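N-alpha-acetyltransferase 35, NatC auxiliary subunit (Saccharomyces cerevisiae, PDB 6YGA) serves as an auxiliary subunit of the NatC N-terminal acetyltransferase, the complex that acetylates the N-terminal methionine of the L-A virus Gag protein. Local coordinates at residues Pro191-Val196 with Cys229-Glu234; Tyr473-His478 with Gly596-Pro601; Asp213-Thr218 with Pro262-Ser267; Ala168-Glu173 with Trp398-Ser403. All blocks are in the same frame, centred on the assembly; numbering follows the deposited sequence.

Contacts 1 and 3 use the two ends of one helix, 215-231: its start packs on the loop P262-S267 in contact 3, its end on the start of helix 193-209 in contact 1. Their centres are 27 Å apart, their nearest atoms about 13 Å. Contact 4 lies nearest the middle of the chain, 8 Å from its centre, and joins segments 225 residues apart; both contacts 1 and 3 are nested in the loop it closes. Contact 2 belongs to the later helices, its centre 29 Å from that of contact 4 and 63 Å from that of contact 3. A 1,2-ethanediol molecule sits at contact 4. No other subunit touches any of these segments.

Contact 1: Pro191-Val196 with Cys229-Glu234; sequences PGQDVV and CLVHLE
Q193, in the first turn of helix 193-209, reaches across to V231, the last residue of helix 215-231, and to E234 just after it. Q193 CB lies 3.5 Å from E234 OE2. Q193 CG, anti to the backbone N (chi1 -171°), touches V231 CG1 at 3.9 Å, the two side chains running antiparallel alongside. Q193 CD again has E234 OE2 at 3.5 Å, with amide and carboxylate planes 42° apart, and Q193 OE1 is 3.8 Å from E234 OE2, two acceptor oxygens near each other. Q193 NE2 has E234 CG at 3.5 Å and gives V231 O a weak hydrogen bond of 3.4 Å, nearly straight (165°). D235 OD1 is a second acceptor for NE2, D235 OD2 bonds H232 ND1, and E234 OE1 is held by Y157 OH. V196 CG1 meets V231 CG2 at 4.0 Å, and Y157 of helix 142-167 touches both valines. Two consecutive helices thus form a hairpin whose open end is closed here, with G192 as N-cap. The amide, two carboxylates and a helix-end carbonyl set a polar layer beside the valine contact, where the carboxylates probably favour the NE2 donor on that side.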
# COMPACT_ATOMS: atom_id res chain seq x y z
N PRO B 191 26.20 -14.41 -13.56
CA PRO B 191 26.17 -15.84 -13.87
C PRO B 191 24.83 -16.48 -13.50
O PRO B 191 24.01 -15.92 -12.77
CB PRO B 191 27.31 -16.41 -13.02
CG PRO B 191 27.45 -15.45 -11.89
CD PRO B 191 27.14 -14.10 -12.48
N GLY B 192 24.64 -17.69 -14.01
CA GLY B 192 23.43 -18.45 -13.77
C GLY B 192 23.41 -19.07 -12.38
O GLY B 192 24.35 -18.96 -11.60
N GLN B 193 22.29 -19.73 -12.09
CA GLN B 193 22.08 -20.28 -10.75
C GLN B 193 23.11 -21.34 -10.41
O GLN B 193 23.60 -21.40 -9.27
CB GLN B 193 20.67 -20.85 -10.63
CG GLN B 193 20.28 -21.24 -9.21
CD GLN B 193 19.07 -22.15 -9.18
OE1 GLN B 193 18.98 -23.12 -9.93
NE2 GLN B 193 18.12 -21.84 -8.30
N ASP B 194 23.47 -22.19 -11.38
CA ASP B 194 24.41 -23.27 -11.10
C ASP B 194 25.77 -22.72 -10.66
O ASP B 194 26.38 -23.26 -9.73
CB ASP B 194 24.57 -24.15 -12.34
CG ASP B 194 23.25 -24.76 -12.79
OD1 ASP B 194 22.42 -25.09 -11.92
OD2 ASP B 194 23.06 -24.90 -14.02
N VAL B 195 26.24 -21.65 -11.30
CA VAL B 195 27.53 -21.07 -10.94
C VAL B 195 27.48 -20.49 -9.53
O VAL B 195 28.42 -20.66 -8.75
CB VAL B 195 27.94 -20.01 -11.98
CG1 VAL B 195 29.26 -19.36 -11.59
CG2 VAL B 195 28.03 -20.63 -13.37
N VAL B 196 26.37 -19.82 -9.19
CA VAL B 196 26.26 -19.20 -7.88
C VAL B 196 26.22 -20.25 -6.77
O VAL B 196 26.89 -20.11 -5.74
CB VAL B 196 25.02 -18.29 -7.83
CG1 VAL B 196 24.85 -17.67 -6.46
CG2 VAL B 196 25.12 -17.20 -8.90
N CYS B 229 20.02 -21.06 0.24
CA CYS B 229 18.57 -21.23 0.24
C CYS B 229 17.87 -20.07 -0.45
O CYS B 229 16.88 -20.27 -1.16
CB CYS B 229 18.07 -21.38 1.68
SG CYS B 229 18.70 -22.85 2.53
N LEU B 230 18.36 -18.84 -0.24
CA LEU B 230 17.73 -17.69 -0.89
C LEU B 230 17.91 -17.74 -2.40
O LEU B 230 17.03 -17.31 -3.15
CB LEU B 230 18.31 -16.39 -0.32
CG LEU B 230 18.08 -16.11 1.17
CD1 LEU B 230 18.95 -14.96 1.66
CD2 LEU B 230 16.61 -15.82 1.43
N VAL B 231 19.05 -18.26 -2.86
CA VAL B 231 19.28 -18.41 -4.30
C VAL B 231 18.33 -19.44 -4.89
O VAL B 231 17.95 -19.35 -6.06
CB VAL B 231 20.75 -18.76 -4.55
CG1 VAL B 231 20.99 -19.03 -6.03
CG2 VAL B 231 21.66 -17.65 -4.06
N HIS B 232 17.91 -20.42 -4.09
CA HIS B 232 17.02 -21.47 -4.55
C HIS B 232 15.56 -21.04 -4.61
O HIS B 232 14.71 -21.86 -4.97
CB HIS B 232 17.15 -22.70 -3.66
CG HIS B 232 18.24 -23.64 -4.08
ND1 HIS B 232 18.10 -24.51 -5.14
CD2 HIS B 232 19.48 -23.84 -3.58
CE1 HIS B 232 19.22 -25.21 -5.27
NE2 HIS B 232 20.07 -24.82 -4.34
N LEU B 233 15.24 -19.80 -4.25
CA LEU B 233 13.84 -19.39 -4.24
C LEU B 233 13.27 -19.29 -5.64
O LEU B 233 12.05 -19.38 -5.82
CB LEU B 233 13.67 -18.05 -3.51
CG LEU B 233 13.72 -18.11 -1.98
CD1 LEU B 233 13.61 -16.71 -1.39
CD2 LEU B 233 12.63 -19.01 -1.45
N GLU B 234 14.12 -19.11 -6.65
CA GLU B 234 13.62 -19.02 -8.02
C GLU B 234 13.12 -20.36 -8.54
O GLU B 234 12.45 -20.39 -9.58
CB GLU B 234 14.71 -18.47 -8.94
CG GLU B 234 15.81 -19.46 -9.27
CD GLU B 234 16.70 -18.98 -10.39
OE1 GLU B 234 16.77 -17.76 -10.62
OE2 GLU B 234 17.32 -19.84 -11.06

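Contact 2: Tyr473-His478 with Gly596-Pro601; sequences YYLSHH and GVPELP
The ring of Y474 is sandwiched between P601 and H478. On one face P601 CG stands over the centre, 3.9 Å from the centroid and 13° off the ring normal, a CH-pi contact; on the opposite face H478 CD2 lies 3.8 Å above the plane, displaced toward the rim. The imidazole of H478 has a proline of its own: P598 CB sits 4.0 Å from its centroid, 11° off the normal, and the backbone O of Y474 lies at the imidazole edge, in plane. Two prolines of one loop therefore use two aromatic rings that follow each other one turn apart on the helix.

Between the prolines the phenol gives its proton to the loop backbone. Y474 OH donates to E599 O at 2.7 Å, arriving in the carbonyl plane at a C=O...O angle of 148°. Y474 OH also lies 3.8 Å from P598 CB. Y474 CG is anti to the backbone N, which sends the ring outward from the helix to the loop. The hydrogen bond and the groups on both faces together probably restrict the rotation of the ring.

P598 follows a cis peptide bond, and P598 CG also reaches L475 CD2 at 4.1 Å, the leucine perpendicular to it. Helix and loop both belong to the largely helical, TPR-like family region. The loop lies between helices 581-588 and 603-613 and runs along helix 465-506, where W470 and Y471 also touch P601. Helix 433-456 closes in beside it: Y440 meets P598, K443 bonds V597 O, and L444, M447 and I448 receive L475.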
# COMPACT_ATOMS: atom_id res chain seq x y z
N TYR B 473 -25.79 -5.00 6.36
CA TYR B 473 -26.95 -5.81 6.73
C TYR B 473 -27.94 -5.88 5.57
O TYR B 473 -28.42 -6.96 5.21
CB TYR B 473 -27.61 -5.23 7.98
CG TYR B 473 -28.94 -5.85 8.31
CD1 TYR B 473 -29.01 -7.05 9.00
CD2 TYR B 473 -30.13 -5.23 7.95
CE1 TYR B 473 -30.23 -7.63 9.31
CE2 TYR B 473 -31.35 -5.80 8.26
CZ TYR B 473 -31.40 -6.99 8.94
OH TYR B 473 -32.61 -7.56 9.25
N TYR B 474 -28.25 -4.72 4.98
CA TYR B 474 -29.13 -4.68 3.81
C TYR B 474 -28.58 -5.53 2.67
O TYR B 474 -29.31 -6.30 2.05
CB TYR B 474 -29.31 -3.22 3.39
CG TYR B 474 -29.89 -3.00 2.02
CD1 TYR B 474 -31.27 -3.02 1.81
CD2 TYR B 474 -29.07 -2.74 0.93
CE1 TYR B 474 -31.80 -2.81 0.55
CE2 TYR B 474 -29.59 -2.53 -0.33
CZ TYR B 474 -30.95 -2.56 -0.51
OH TYR B 474 -31.47 -2.35 -1.77
N LEU B 475 -27.28 -5.40 2.39
CA LEU B 475 -26.67 -6.23 1.35
C LEU B 475 -26.71 -7.71 1.72
O LEU B 475 -27.02 -8.56 0.88
CB LEU B 475 -25.23 -5.80 1.09
CG LEU B 475 -24.97 -4.43 0.47
CD1 LEU B 475 -23.48 -4.27 0.21
CD2 LEU B 475 -25.77 -4.25 -0.82
N SER B 476 -26.38 -8.04 2.98
CA SER B 476 -26.38 -9.43 3.42
C SER B 476 -27.78 -10.03 3.36
O SER B 476 -27.92 -11.24 3.11
CB SER B 476 -25.83 -9.53 4.85
OG SER B 476 -24.54 -8.96 4.95
N HIS B 477 -28.81 -9.23 3.61
CA HIS B 477 -30.17 -9.74 3.51
C HIS B 477 -30.49 -10.14 2.07
O HIS B 477 -31.10 -11.18 1.83
CB HIS B 477 -31.17 -8.70 4.02
CG HIS B 477 -32.60 -9.16 3.99
ND1 HIS B 477 -33.44 -8.91 2.92
CD2 HIS B 477 -33.34 -9.83 4.90
CE1 HIS B 477 -34.63 -9.41 3.18
NE2 HIS B 477 -34.60 -9.98 4.37
N HIS B 478 -30.06 -9.33 1.10
CA HIS B 478 -30.27 -9.67 -0.30
C HIS B 478 -29.44 -10.88 -0.71
O HIS B 478 -29.89 -11.71 -1.51
CB HIS B 478 -29.96 -8.47 -1.20
CG HIS B 478 -31.05 -7.46 -1.25
ND1 HIS B 478 -31.98 -7.41 -2.27
CD2 HIS B 478 -31.37 -6.45 -0.40
CE1 HIS B 478 -32.82 -6.41 -2.05
NE2 HIS B 478 -32.48 -5.82 -0.92
N GLY B 596 -27.12 -1.29 -10.08
CA GLY B 596 -28.56 -1.31 -10.17
C GLY B 596 -29.23 -2.26 -9.20
O GLY B 596 -30.25 -1.92 -8.59
N VAL B 597 -28.67 -3.46 -9.05
CA VAL B 597 -29.26 -4.50 -8.20
C VAL B 597 -28.18 -5.05 -7.28
O VAL B 597 -27.17 -5.58 -7.76
CB VAL B 597 -29.90 -5.63 -9.02
CG1 VAL B 597 -30.47 -6.68 -8.09
CG2 VAL B 597 -30.98 -5.08 -9.93
N PRO B 598 -28.33 -4.94 -5.95
CA PRO B 598 -29.46 -4.26 -5.31
C PRO B 598 -29.30 -2.74 -5.31
O PRO B 598 -28.18 -2.26 -5.15
CB PRO B 598 -29.44 -4.81 -3.87
CG PRO B 598 -28.25 -5.74 -3.79
CD PRO B 598 -27.37 -5.45 -4.96
N GLU B 599 -30.39 -2.01 -5.48
CA GLU B 599 -30.31 -0.56 -5.56
C GLU B 599 -29.77 0.03 -4.26
O GLU B 599 -30.07 -0.46 -3.16
CB GLU B 599 -31.68 0.04 -5.87
CG GLU B 599 -32.77 -0.36 -4.88
CD GLU B 599 -33.99 0.52 -4.98
OE1 GLU B 599 -34.03 1.41 -5.86
OE2 GLU B 599 -34.93 0.34 -4.17
N LEU B 600 -28.98 1.08 -4.39
CA LEU B 600 -28.53 1.82 -3.23
C LEU B 600 -29.72 2.54 -2.60
O LEU B 600 -30.38 3.33 -3.28
CB LEU B 600 -27.46 2.83 -3.63
CG LEU B 600 -27.06 3.86 -2.58
CD1 LEU B 600 -26.44 3.19 -1.36
CD2 LEU B 600 -26.10 4.88 -3.19
N PRO B 601 -30.04 2.28 -1.33
CA PRO B 601 -31.16 2.99 -0.70
C PRO B 601 -30.93 4.49 -0.68
O PRO B 601 -29.80 4.97 -0.53
CB PRO B 601 -31.19 2.41 0.72
CG PRO B 601 -30.54 1.08 0.60
CD PRO B 601 -29.47 1.25 -0.44

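Contact 3: Asp213-Thr218 with Pro262-Ser267; sequences DSLHLT and PQLQLS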
# COMPACT_ATOMS: atom_id res chain seq x y z
N ASP B 213 37.63 -24.63 15.44
CA ASP B 213 36.19 -24.36 15.46
C ASP B 213 35.92 -23.20 16.40
O ASP B 213 36.28 -23.25 17.58
CB ASP B 213 35.40 -25.60 15.87
CG ASP B 213 35.20 -26.58 14.73
OD1 ASP B 213 35.95 -26.49 13.73
OD2 ASP B 213 34.28 -27.42 14.82
N SER B 214 35.28 -22.16 15.88
CA SER B 214 34.90 -20.99 16.65
C SER B 214 33.45 -20.65 16.37
O SER B 214 32.86 -21.10 15.38
CB SER B 214 35.80 -19.79 16.33
OG SER B 214 35.29 -18.60 16.91
N LEU B 215 32.86 -19.84 17.26
CA LEU B 215 31.49 -19.40 17.05
C LEU B 215 31.36 -18.55 15.80
O LEU B 215 30.35 -18.62 15.09
CB LEU B 215 30.99 -18.63 18.28
CG LEU B 215 30.43 -19.45 19.44
CD1 LEU B 215 29.85 -18.53 20.51
CD2 LEU B 215 29.37 -20.42 18.95
N HIS B 216 32.38 -17.74 15.50
CA HIS B 216 32.36 -16.96 14.27
C HIS B 216 32.37 -17.87 13.04
O HIS B 216 31.70 -17.58 12.04
CB HIS B 216 33.56 -16.00 14.22
CG HIS B 216 33.48 -14.89 15.22
ND1 HIS B 216 33.83 -15.04 16.54
CD2 HIS B 216 33.11 -13.59 15.08
CE1 HIS B 216 33.67 -13.90 17.18
NE2 HIS B 216 33.23 -13.00 16.31
N LEU B 217 33.11 -18.98 13.11
CA LEU B 217 33.13 -19.91 11.99
C LEU B 217 31.78 -20.59 11.81
O LEU B 217 31.30 -20.74 10.68
CB LEU B 217 34.23 -20.95 12.19
CG LEU B 217 34.39 -21.96 11.06
CD1 LEU B 217 34.95 -21.29 9.81
CD2 LEU B 217 35.28 -23.11 11.51
N THR B 218 31.16 -21.01 12.91
CA THR B 218 29.82 -21.58 12.82
C THR B 218 28.84 -20.59 12.22
O THR B 218 28.00 -20.96 11.38
CB THR B 218 29.34 -22.02 14.21
OG1 THR B 218 30.37 -22.78 14.86
CG2 THR B 218 28.09 -22.88 14.10
N PRO B 262 23.30 -13.83 20.87
CA PRO B 262 23.66 -13.30 22.19
C PRO B 262 25.07 -13.67 22.63
O PRO B 262 25.64 -12.98 23.47
CB PRO B 262 22.60 -13.90 23.12
CG PRO B 262 22.17 -15.14 22.44
CD PRO B 262 22.19 -14.80 20.98
N GLN B 263 25.65 -14.73 22.07
CA GLN B 263 26.90 -15.26 22.61
C GLN B 263 28.13 -14.51 22.13
O GLN B 263 29.18 -14.61 22.77
CB GLN B 263 27.04 -16.75 22.26
CG GLN B 263 25.90 -17.62 22.76
CD GLN B 263 26.27 -19.09 22.82
OE1 GLN B 263 27.43 -19.45 23.04
NE2 GLN B 263 25.28 -19.96 22.64
N LEU B 264 28.03 -13.76 21.03
CA LEU B 264 29.20 -13.10 20.48
C LEU B 264 28.84 -11.70 19.99
O LEU B 264 27.67 -11.38 19.75
CB LEU B 264 29.82 -13.92 19.34
CG LEU B 264 28.96 -14.26 18.12
CD1 LEU B 264 29.23 -13.30 16.99
CD2 LEU B 264 29.26 -15.67 17.68
N GLN B 265 29.88 -10.88 19.84
CA GLN B 265 29.75 -9.50 19.42
C GLN B 265 30.39 -9.34 18.04
O GLN B 265 31.50 -9.82 17.81
CB GLN B 265 30.43 -8.57 20.43
CG GLN B 265 29.93 -7.14 20.42
CD GLN B 265 28.53 -7.01 21.01
OE1 GLN B 265 28.03 -7.93 21.66
NE2 GLN B 265 27.90 -5.87 20.79
N LEU B 266 29.67 -8.67 17.14
CA LEU B 266 30.10 -8.50 15.76
C LEU B 266 30.32 -7.03 15.45
O LEU B 266 29.48 -6.19 15.77
CB LEU B 266 29.05 -9.07 14.80
CG LEU B 266 28.86 -10.57 14.81
CD1 LEU B 266 27.42 -10.90 14.47
CD2 LEU B 266 29.81 -11.23 13.82
N SER B 267 31.44 -6.73 14.80
CA SER B 267 31.75 -5.38 14.35
C SER B 267 32.31 -5.43 12.93
O SER B 267 33.47 -5.82 12.74
CB SER B 267 32.74 -4.70 15.30
OG SER B 267 32.12 -4.36 16.52
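L264 turns its branches onto L215 and H216 through an unusual pair of torsions: CG stands between the backbone N and the carbonyl carbon (chi1 58°), and chi2, at 98°, is away from a staggered value. One methyl, L264 CD2, is thereby pressed 3.5 Å from L215 CB, a tight fit, while the other, L264 CD1, comes over one face of the H216 ring, 4.1 Å from H216 NE2. In L215 the first torsion puts CG beside the backbone N, which throws L215 CD1 toward Q263, where it meets Q263 OE1 at 3.6 Å.

These groups pack against the first turn of helix 215-231, with S214 as N-cap. S214 OG accepts a weak capping bond of 3.3 Å from H216 N and also lies in the plane of the H216 ring, at its edge. S214 O is gripped twice by T218, once by the backbone N in the first helical bond and once by OG1, which approaches at 3.0 Å from above the carbonyl plane, 36° out of it.

The imidazole of H216 also has Q265 O near its plane, but with 3.9 Å from H216 NE2 to that oxygen the approach is not a hydrogen bond. L266 CD2 touches H216 CD2 obliquely at 4.2 Å. Helix 85-104 backs both residues, L86 and A87 lying against H216, and A91 and D94 against L266. The loop P262-S267, which follows helix 245-260, is largely at the surface, and its Q263 also touches a crystal neighbour.

Contact 4: Ala168-Glu173 with Trp398-Ser403; sequences AGIVFE and WYQNCS. With EDO (1,2-ethanediol), chain Z.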
# COMPACT_ATOMS: atom_id res chain seq x y z
N ALA B 168 6.82 -8.56 -13.40
CA ALA B 168 5.52 -9.12 -13.72
C ALA B 168 4.37 -8.18 -13.38
O ALA B 168 3.24 -8.43 -13.81
CB ALA B 168 5.33 -10.45 -13.00
N GLY B 169 4.62 -7.11 -12.63
CA GLY B 169 3.57 -6.17 -12.29
C GLY B 169 2.54 -6.70 -11.32
O GLY B 169 1.41 -6.20 -11.31
N ILE B 170 2.89 -7.69 -10.50
CA ILE B 170 1.92 -8.27 -9.57
C ILE B 170 1.57 -7.27 -8.48
O ILE B 170 0.39 -6.97 -8.25
CB ILE B 170 2.46 -9.58 -8.98
CG1 ILE B 170 2.61 -10.64 -10.08
CG2 ILE B 170 1.57 -10.06 -7.86
CD1 ILE B 170 1.36 -10.87 -10.90
N VAL B 171 2.57 -6.73 -7.79
CA VAL B 171 2.35 -5.76 -6.73
C VAL B 171 2.80 -4.38 -7.18
O VAL B 171 3.25 -4.20 -8.32
CB VAL B 171 3.06 -6.18 -5.43
CG1 VAL B 171 2.55 -7.53 -4.95
CG2 VAL B 171 4.56 -6.21 -5.64
N PHE B 172 2.72 -3.40 -6.29
CA PHE B 172 2.95 -2.00 -6.63
C PHE B 172 4.36 -1.59 -6.21
O PHE B 172 4.77 -1.82 -5.07
CB PHE B 172 1.91 -1.11 -5.95
CG PHE B 172 0.51 -1.35 -6.44
CD1 PHE B 172 -0.26 -2.37 -5.91
CD2 PHE B 172 -0.03 -0.56 -7.44
CE1 PHE B 172 -1.55 -2.60 -6.37
CE2 PHE B 172 -1.32 -0.77 -7.90
CZ PHE B 172 -2.08 -1.80 -7.36
N GLU B 173 5.09 -0.98 -7.14
CA GLU B 173 6.47 -0.58 -6.89
C GLU B 173 6.52 0.57 -5.89
O GLU B 173 5.62 1.41 -5.83
CB GLU B 173 7.14 -0.17 -8.20
CG GLU B 173 6.48 1.02 -8.88
CD GLU B 173 7.09 1.34 -10.23
OE1 GLU B 173 7.11 0.45 -11.11
OE2 GLU B 173 7.55 2.49 -10.42
N TRP B 398 -9.59 -11.20 -9.71
CA TRP B 398 -10.07 -11.32 -8.34
C TRP B 398 -9.07 -12.10 -7.48
O TRP B 398 -8.81 -11.73 -6.33
CB TRP B 398 -11.44 -11.99 -8.32
CG TRP B 398 -11.99 -12.20 -6.94
CD1 TRP B 398 -12.80 -11.35 -6.24
CD2 TRP B 398 -11.77 -13.33 -6.09
NE1 TRP B 398 -13.09 -11.88 -5.01
CE2 TRP B 398 -12.47 -13.10 -4.89
CE3 TRP B 398 -11.04 -14.52 -6.23
CZ2 TRP B 398 -12.47 -14.01 -3.84
CZ3 TRP B 398 -11.04 -15.43 -5.18
CH2 TRP B 398 -11.75 -15.17 -4.00
N TYR B 399 -8.51 -13.18 -8.02
CA TYR B 399 -7.51 -13.95 -7.28
C TYR B 399 -6.26 -13.12 -7.02
O TYR B 399 -5.70 -13.14 -5.91
CB TYR B 399 -7.15 -15.22 -8.04
CG TYR B 399 -8.09 -16.39 -7.81
CD1 TYR B 399 -7.89 -17.27 -6.76
CD2 TYR B 399 -9.17 -16.61 -8.66
CE1 TYR B 399 -8.75 -18.33 -6.55
CE2 TYR B 399 -10.03 -17.67 -8.46
CZ TYR B 399 -9.81 -18.53 -7.40
OH TYR B 399 -10.66 -19.59 -7.19
N GLN B 400 -5.81 -12.38 -8.03
CA GLN B 400 -4.59 -11.60 -7.90
C GLN B 400 -4.75 -10.49 -6.86
O GLN B 400 -3.80 -10.17 -6.14
CB GLN B 400 -4.19 -11.01 -9.26
CG GLN B 400 -2.89 -10.23 -9.25
CD GLN B 400 -2.25 -10.15 -10.63
OE1 GLN B 400 -2.43 -11.03 -11.47
NE2 GLN B 400 -1.49 -9.08 -10.86
N ASN B 401 -5.95 -9.91 -6.76
CA ASN B 401 -6.19 -8.87 -5.78
C ASN B 401 -6.05 -9.39 -4.35
O ASN B 401 -5.76 -8.59 -3.44
CB ASN B 401 -7.58 -8.26 -5.99
CG ASN B 401 -7.85 -7.09 -5.06
OD1 ASN B 401 -7.26 -6.02 -5.21
ND2 ASN B 401 -8.75 -7.29 -4.11
N CYS B 402 -6.21 -10.69 -4.13
CA CYS B 402 -6.12 -11.24 -2.78
C CYS B 402 -4.72 -11.11 -2.19
O CYS B 402 -4.58 -11.03 -0.97
CB CYS B 402 -6.57 -12.70 -2.76
SG CYS B 402 -8.31 -12.93 -3.11
N SER B 403 -3.69 -11.11 -3.03
CA SER B 403 -2.33 -11.03 -2.52
C SER B 403 -1.80 -9.60 -2.48
O SER B 403 -0.58 -9.41 -2.34
CB SER B 403 -1.40 -11.91 -3.36
OG SER B 403 -1.10 -11.29 -4.59
C1 EDO Z . 0.17 -2.98 -10.89
O1 EDO Z . 0.32 -3.78 -9.71
C2 EDO Z . 1.40 -2.11 -11.08
O2 EDO Z . 2.55 -2.94 -11.27
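Just beyond the end of helix 142-167, the loop A168-E173 lays I170 against Q400, in the last turn of helix 386-402, and S403, just after it, with V171 at the margin. I170 carries the contact. I170 CD1 lies 3.4 Å from Q400 NE2 and 3.7 Å from Q400 CD, so the methyl sits over the face of the Q400 amide, the two side chains crossing at a slant. With CG anti to the backbone N (chi1 -177°) and an extended chain beyond, Q400 reaches out from its helix to the loop; Q400 NE2 also comes 3.7 Å from I170 CA. The other branch, I170 CG2, is 4.4 Å from S403 OG, which is bonded to R340 O. No hydrogen bond links the two segments directly; instead Q404 NE2, just past the helix end, binds both I170 O and Q400 O.

The loop curls round a 1,2-ethanediol, probably from the crystallisation liquor. Ethanediol O1 donates to G169 O at 3.1 Å and stands over the centre of the F172 ring, while ethanediol O2 donates to V171 O at 3.3 Å.

P344 of helix 337-347 touches both I170 and S403, packing a third helix against the seam. G169 takes positive phi (70°), as glycine often does where a helix terminates, and the loop that follows, in the Mak10 family region, is seated on the C-terminal end of a helix of the TPR-like region.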